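Local coordinates for adhesin (Streptococcus sanguinis SK1 = NCTC 7863, PDB 6VT2), which binds sialoglycans through two tandem Siglec-like modules, each followed by an atypical Rib domain, and so probably mediates bacterial adhesion to host surfaces, at residues T29-V40 against Y59-A70. Residues are numbered along the deposited sequence; the frame is centred on the assembly and turned at random.
Sequences TDDSGRVNRVIV and YSTDNLSVPGNA. With CA (calcium ion), chain H; SO4 (sulfate ion), chain L.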
loop_
_atom_site.group_PDB
_atom_site.type_symbol
_atom_site.label_atom_id
_atom_site.label_comp_id
_atom_site.label_asym_id
_atom_site.label_seq_id
_atom_site.Cartn_x
_atom_site.Cartn_y
_atom_site.Cartn_z
ATOM N N THR A 29 12.329 23.636 -46.484
ATOM C CA THR A 29 11.318 23.714 -47.651
ATOM C C THR A 29 11.941 24.515 -48.785
ATOM O O THR A 29 12.869 25.147 -48.613
ATOM C CB THR A 29 10.056 24.426 -47.170
ATOM O OG1 THR A 29 10.469 25.724 -46.769
ATOM C CG2 THR A 29 9.397 23.794 -45.972
ATOM N N ASP A 30 11.311 24.461 -49.936
ATOM C CA ASP A 30 11.763 25.265 -51.080
ATOM C C ASP A 30 10.536 25.491 -51.932
ATOM O O ASP A 30 9.849 24.562 -52.107
ATOM C CB ASP A 30 12.891 24.586 -51.842
ATOM C CG ASP A 30 13.529 25.491 -52.874
ATOM O OD1 ASP A 30 14.323 26.250 -52.502
ATOM O OD2 ASP A 30 13.254 25.305 -54.029
ATOM N N ASP A 31 10.441 26.614 -52.620
ATOM C CA ASP A 31 9.276 26.885 -53.493
ATOM C C ASP A 31 9.258 25.952 -54.718
ATOM O O ASP A 31 8.232 25.671 -55.170
ATOM C CB ASP A 31 9.254 28.325 -53.975
ATOM C CG ASP A 31 8.509 29.309 -53.082
ATOM O OD1 ASP A 31 8.086 28.905 -51.994
ATOM O OD2 ASP A 31 8.356 30.455 -53.513
ATOM N N SER A 32 10.384 25.389 -55.126
ATOM C CA SER A 32 10.437 24.363 -56.186
ATOM C C SER A 32 9.785 23.080 -55.677
ATOM O O SER A 32 9.487 22.276 -56.463
ATOM C CB SER A 32 11.831 24.046 -56.601
ATOM O OG SER A 32 12.518 23.289 -55.595
ATOM N N GLY A 33 9.805 22.872 -54.362
ATOM C CA GLY A 33 9.322 21.654 -53.770
ATOM C C GLY A 33 10.329 20.550 -53.675
ATOM O O GLY A 33 9.945 19.472 -53.237
ATOM N N ARG A 34 11.535 20.729 -54.187
ATOM C CA ARG A 34 12.540 19.686 -54.187
ATOM C C ARG A 34 13.863 20.184 -53.611
ATOM O O ARG A 34 14.470 21.132 -54.112
ATOM C CB ARG A 34 12.730 19.134 -55.603
ATOM C CG ARG A 34 13.735 18.087 -55.669
ATOM C CD ARG A 34 13.846 17.480 -57.072
ATOM N NE ARG A 34 14.966 16.581 -57.118
ATOM C CZ ARG A 34 15.218 15.701 -58.086
ATOM N NH1 ARG A 34 14.343 15.551 -59.057
ATOM N NH2 ARG A 34 16.300 14.964 -58.047
ATOM N N VAL A 35 14.351 19.458 -52.617
ATOM C CA VAL A 35 15.654 19.689 -52.042
ATOM C C VAL A 35 16.503 18.449 -52.262
ATOM O O VAL A 35 16.051 17.308 -52.042
ATOM C CB VAL A 35 15.503 20.025 -50.558
ATOM C CG1 VAL A 35 16.847 19.938 -49.857
ATOM C CG2 VAL A 35 14.868 21.370 -50.406
ATOM N N ASN A 36 17.694 18.670 -52.764
ATOM C CA ASN A 36 18.549 17.603 -53.197
ATOM C C ASN A 36 19.627 17.286 -52.179
ATOM O O ASN A 36 20.130 16.175 -52.165
ATOM C CB ASN A 36 19.176 17.944 -54.551
ATOM C CG ASN A 36 18.279 17.646 -55.700
ATOM O OD1 ASN A 36 17.112 17.450 -55.531
ATOM N ND2 ASN A 36 18.834 17.748 -56.915
ATOM N N ARG A 37 20.027 18.233 -51.340
ATOM C CA ARG A 37 21.083 17.969 -50.355
ATOM C C ARG A 37 20.739 18.702 -49.066
ATOM O O ARG A 37 20.245 19.759 -49.132
ATOM C CB ARG A 37 22.442 18.507 -50.803
ATOM C CG ARG A 37 22.955 17.930 -52.114
ATOM C CD ARG A 37 24.255 18.506 -52.578
ATOM N NE ARG A 37 25.521 18.235 -51.935
ATOM C CZ ARG A 37 25.859 17.259 -51.138
ATOM N NH1 ARG A 37 27.093 17.260 -50.662
ATOM N NH2 ARG A 37 25.043 16.309 -50.738
ATOM N N VAL A 38 20.850 17.940 -47.938
ATOM C CA VAL A 38 20.937 18.686 -46.598
ATOM C C VAL A 38 22.249 18.194 -45.970
ATOM O O VAL A 38 22.468 17.059 -45.957
ATOM C CB VAL A 38 19.709 18.322 -45.761
ATOM C CG1 VAL A 38 19.809 18.930 -44.373
ATOM C CG2 VAL A 38 18.430 18.755 -46.461
ATOM N N ILE A 39 23.072 19.112 -45.528
ATOM C CA ILE A 39 24.435 18.849 -45.032
ATOM C C ILE A 39 24.532 19.382 -43.604
ATOM O O ILE A 39 24.032 20.408 -43.359
ATOM C CB ILE A 39 25.423 19.648 -45.917
ATOM C CG1 ILE A 39 25.446 19.071 -47.323
ATOM C CG2 ILE A 39 26.812 19.720 -45.331
ATOM C CD1 ILE A 39 26.086 19.991 -48.328
ATOM N N VAL A 40 25.189 18.637 -42.735
ATOM C CA VAL A 40 25.560 19.127 -41.401
ATOM C C VAL A 40 27.073 19.145 -41.432
ATOM O O VAL A 40 27.616 18.158 -41.750
ATOM C CB VAL A 40 25.039 18.235 -40.281
ATOM C CG1 VAL A 40 25.427 18.809 -38.934
ATOM C CG2 VAL A 40 23.558 18.076 -40.385
ATOM N N TYR A 59 23.608 12.168 -38.968
ATOM C CA TYR A 59 22.402 12.719 -39.544
ATOM C C TYR A 59 21.922 11.895 -40.715
ATOM O O TYR A 59 22.685 11.260 -41.333
ATOM C CB TYR A 59 22.492 14.198 -39.900
ATOM C CG TYR A 59 23.471 14.510 -40.980
ATOM C CD1 TYR A 59 24.812 14.551 -40.737
ATOM C CD2 TYR A 59 23.021 14.863 -42.224
ATOM C CE1 TYR A 59 25.706 14.869 -41.737
ATOM C CE2 TYR A 59 23.894 15.192 -43.226
ATOM C CZ TYR A 59 25.241 15.215 -42.983
ATOM O OH TYR A 59 26.050 15.571 -44.006
ATOM N N SER A 60 20.644 12.023 -40.979
ATOM C CA SER A 60 20.050 11.275 -42.089
ATOM C C SER A 60 18.847 12.029 -42.613
ATOM O O SER A 60 18.168 12.624 -41.882
ATOM C CB SER A 60 19.668 9.906 -41.655
ATOM O OG SER A 60 18.658 9.964 -40.718
ATOM N N THR A 61 18.632 11.955 -43.906
ATOM C CA THR A 61 17.449 12.549 -44.472
ATOM C C THR A 61 16.789 11.557 -45.427
ATOM O O THR A 61 17.333 11.291 -46.428
ATOM C CB THR A 61 17.800 13.767 -45.283
ATOM O OG1 THR A 61 18.590 14.629 -44.488
ATOM C CG2 THR A 61 16.549 14.486 -45.751
ATOM N N ASP A 62 15.645 11.062 -45.054
ATOM C CA ASP A 62 14.894 10.213 -45.969
ATOM C C ASP A 62 14.381 11.142 -47.075
ATOM O O ASP A 62 14.252 12.293 -46.901
ATOM C CB ASP A 62 13.783 9.538 -45.179
ATOM C CG ASP A 62 14.275 8.586 -44.099
ATOM O OD1 ASP A 62 15.466 8.373 -43.982
ATOM O OD2 ASP A 62 13.450 8.152 -43.334
ATOM N N ASN A 63 14.034 10.576 -48.181
ATOM C CA ASN A 63 13.333 11.278 -49.219
ATOM C C ASN A 63 14.115 12.429 -49.826
ATOM O O ASN A 63 13.525 13.323 -50.373
ATOM C CB ASN A 63 12.005 11.808 -48.698
ATOM C CG ASN A 63 10.952 11.755 -49.759
ATOM O OD1 ASN A 63 11.012 10.904 -50.623
ATOM N ND2 ASN A 63 9.967 12.638 -49.694
ATOM N N LEU A 64 15.438 12.430 -49.747
ATOM C CA LEU A 64 16.251 13.437 -50.422
ATOM C C LEU A 64 16.076 13.331 -51.929
ATOM O O LEU A 64 15.890 12.236 -52.491
ATOM C CB LEU A 64 17.725 13.245 -50.107
ATOM C CG LEU A 64 18.350 14.106 -49.028
ATOM C CD1 LEU A 64 19.846 13.763 -48.936
ATOM C CD2 LEU A 64 18.182 15.594 -49.321
ATOM N N SER A 65 16.119 14.495 -52.598
ATOM C CA SER A 65 16.256 14.549 -54.049
ATOM C C SER A 65 15.054 13.882 -54.732
ATOM O O SER A 65 15.160 13.136 -55.712
ATOM C CB SER A 65 17.586 13.927 -54.486
ATOM O OG SER A 65 17.841 14.462 -55.787
ATOM N N VAL A 66 13.879 14.208 -54.236
ATOM C CA VAL A 66 12.609 13.670 -54.685
ATOM C C VAL A 66 11.702 14.850 -54.973
ATOM O O VAL A 66 11.567 15.741 -54.112
ATOM C CB VAL A 66 11.978 12.747 -53.619
ATOM C CG1 VAL A 66 10.504 12.479 -53.884
ATOM C CG2 VAL A 66 12.750 11.500 -53.549
ATOM N N PRO A 67 11.076 14.916 -56.147
ATOM C CA PRO A 67 10.095 15.977 -56.417
ATOM C C PRO A 67 9.034 16.043 -55.331
ATOM O O PRO A 67 8.473 15.041 -54.918
ATOM C CB PRO A 67 9.487 15.577 -57.770
ATOM C CG PRO A 67 10.464 14.658 -58.361
ATOM C CD PRO A 67 11.226 13.972 -57.273
ATOM N N GLY A 68 8.786 17.238 -54.824
ATOM C CA GLY A 68 7.741 17.387 -53.872
ATOM C C GLY A 68 8.131 17.027 -52.467
ATOM O O GLY A 68 7.273 16.979 -51.578
ATOM N N ASN A 69 9.406 16.843 -52.243
ATOM C CA ASN A 69 9.845 16.427 -50.931
ATOM C C ASN A 69 10.037 17.565 -49.948
ATOM O O ASN A 69 10.355 17.281 -48.809
ATOM C CB ASN A 69 11.164 15.667 -50.961
ATOM C CG ASN A 69 12.373 16.509 -51.350
ATOM O OD1 ASN A 69 12.263 17.686 -51.634
ATOM N ND2 ASN A 69 13.536 15.895 -51.375
ATOM N N ALA A 70 9.873 18.807 -50.340
ATOM C CA ALA A 70 10.242 19.912 -49.503
ATOM C C ALA A 70 9.285 21.079 -49.661
ATOM O O ALA A 70 9.628 22.155 -50.102
ATOM C CB ALA A 70 11.661 20.327 -49.818
HETATM CA CA CA H . 14.770 27.197 -54.622
HETATM S S SO4 L . 26.402 14.500 -49.314
HETATM O O1 SO4 L . 27.228 13.454 -48.799
HETATM O O2 SO4 L . 26.578 15.654 -48.600
HETATM O O3 SO4 L . 26.749 14.643 -50.680
HETATM O O4 SO4 L . 25.051 14.028 -49.201
HETATM O O HOH W 1 12.846 28.473 -54.306
HETATM O O HOH W 2 9.328 19.471 -56.764
HETATM O O HOH W 3 21.079 14.736 -45.338
HETATM O O HOH W 4 25.033 14.948 -46.699
HETATM O O HOH W 5 28.559 15.720 -43.039
#
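Two edge strands from opposite sheets, 35-41 and 58-61, meet across the rim of the first Siglec-like beta-sandwich, V40 against Y59 at one end and V35 against N69 of the following loop, running antiparallel with their segment axes 8.2 Å apart. That gap is too wide for direct strand pairing, and it is bridged mainly by hydrogen bonds from the loop after Y59-T61. The N69 amide makes two of these bonds, both to the backbone of V35: OD1 accepts V35 N through an in-plane lone pair (2.9 Å), while ND2 donates almost straight to V35 O (3.0 Å, 176°). The second ND2 proton goes to N63 O; with all three partners engaged, the rotation of the amide is fixed. V35 O also accepts S65 N. Asparagine suits this place because one small group offers an acceptor and two donors.

R34 runs past V66 and P67 with its chain fully extended, CG anti to the backbone N (chi1 180°). Its NH2 donates to S65 OG at 2.8 Å and its NE to N36 OD1, with S65 O over one guanidinium face. Beyond, A70 O accepts D30 N, and A70 N reaches the carbonyl of G33, whose positive phi, closing the D30-G33 type I turn, favours glycine. Alanine's small methyl suits position 70, where CB already presses on V35 CG2 (3.4 Å). D30 turns its carboxylate away to chelate calcium, alongside D2, T4 and D104. At the far end, V40 CG2 sits over the centre of the Y59 ring, a CH-pi contact.

Strand 35-41 pairs with 95-104, N36 and R37 forming a classic bulge opposite E103; strand 58-61 pairs with 76-83, whose L76 packs against V35 and V38.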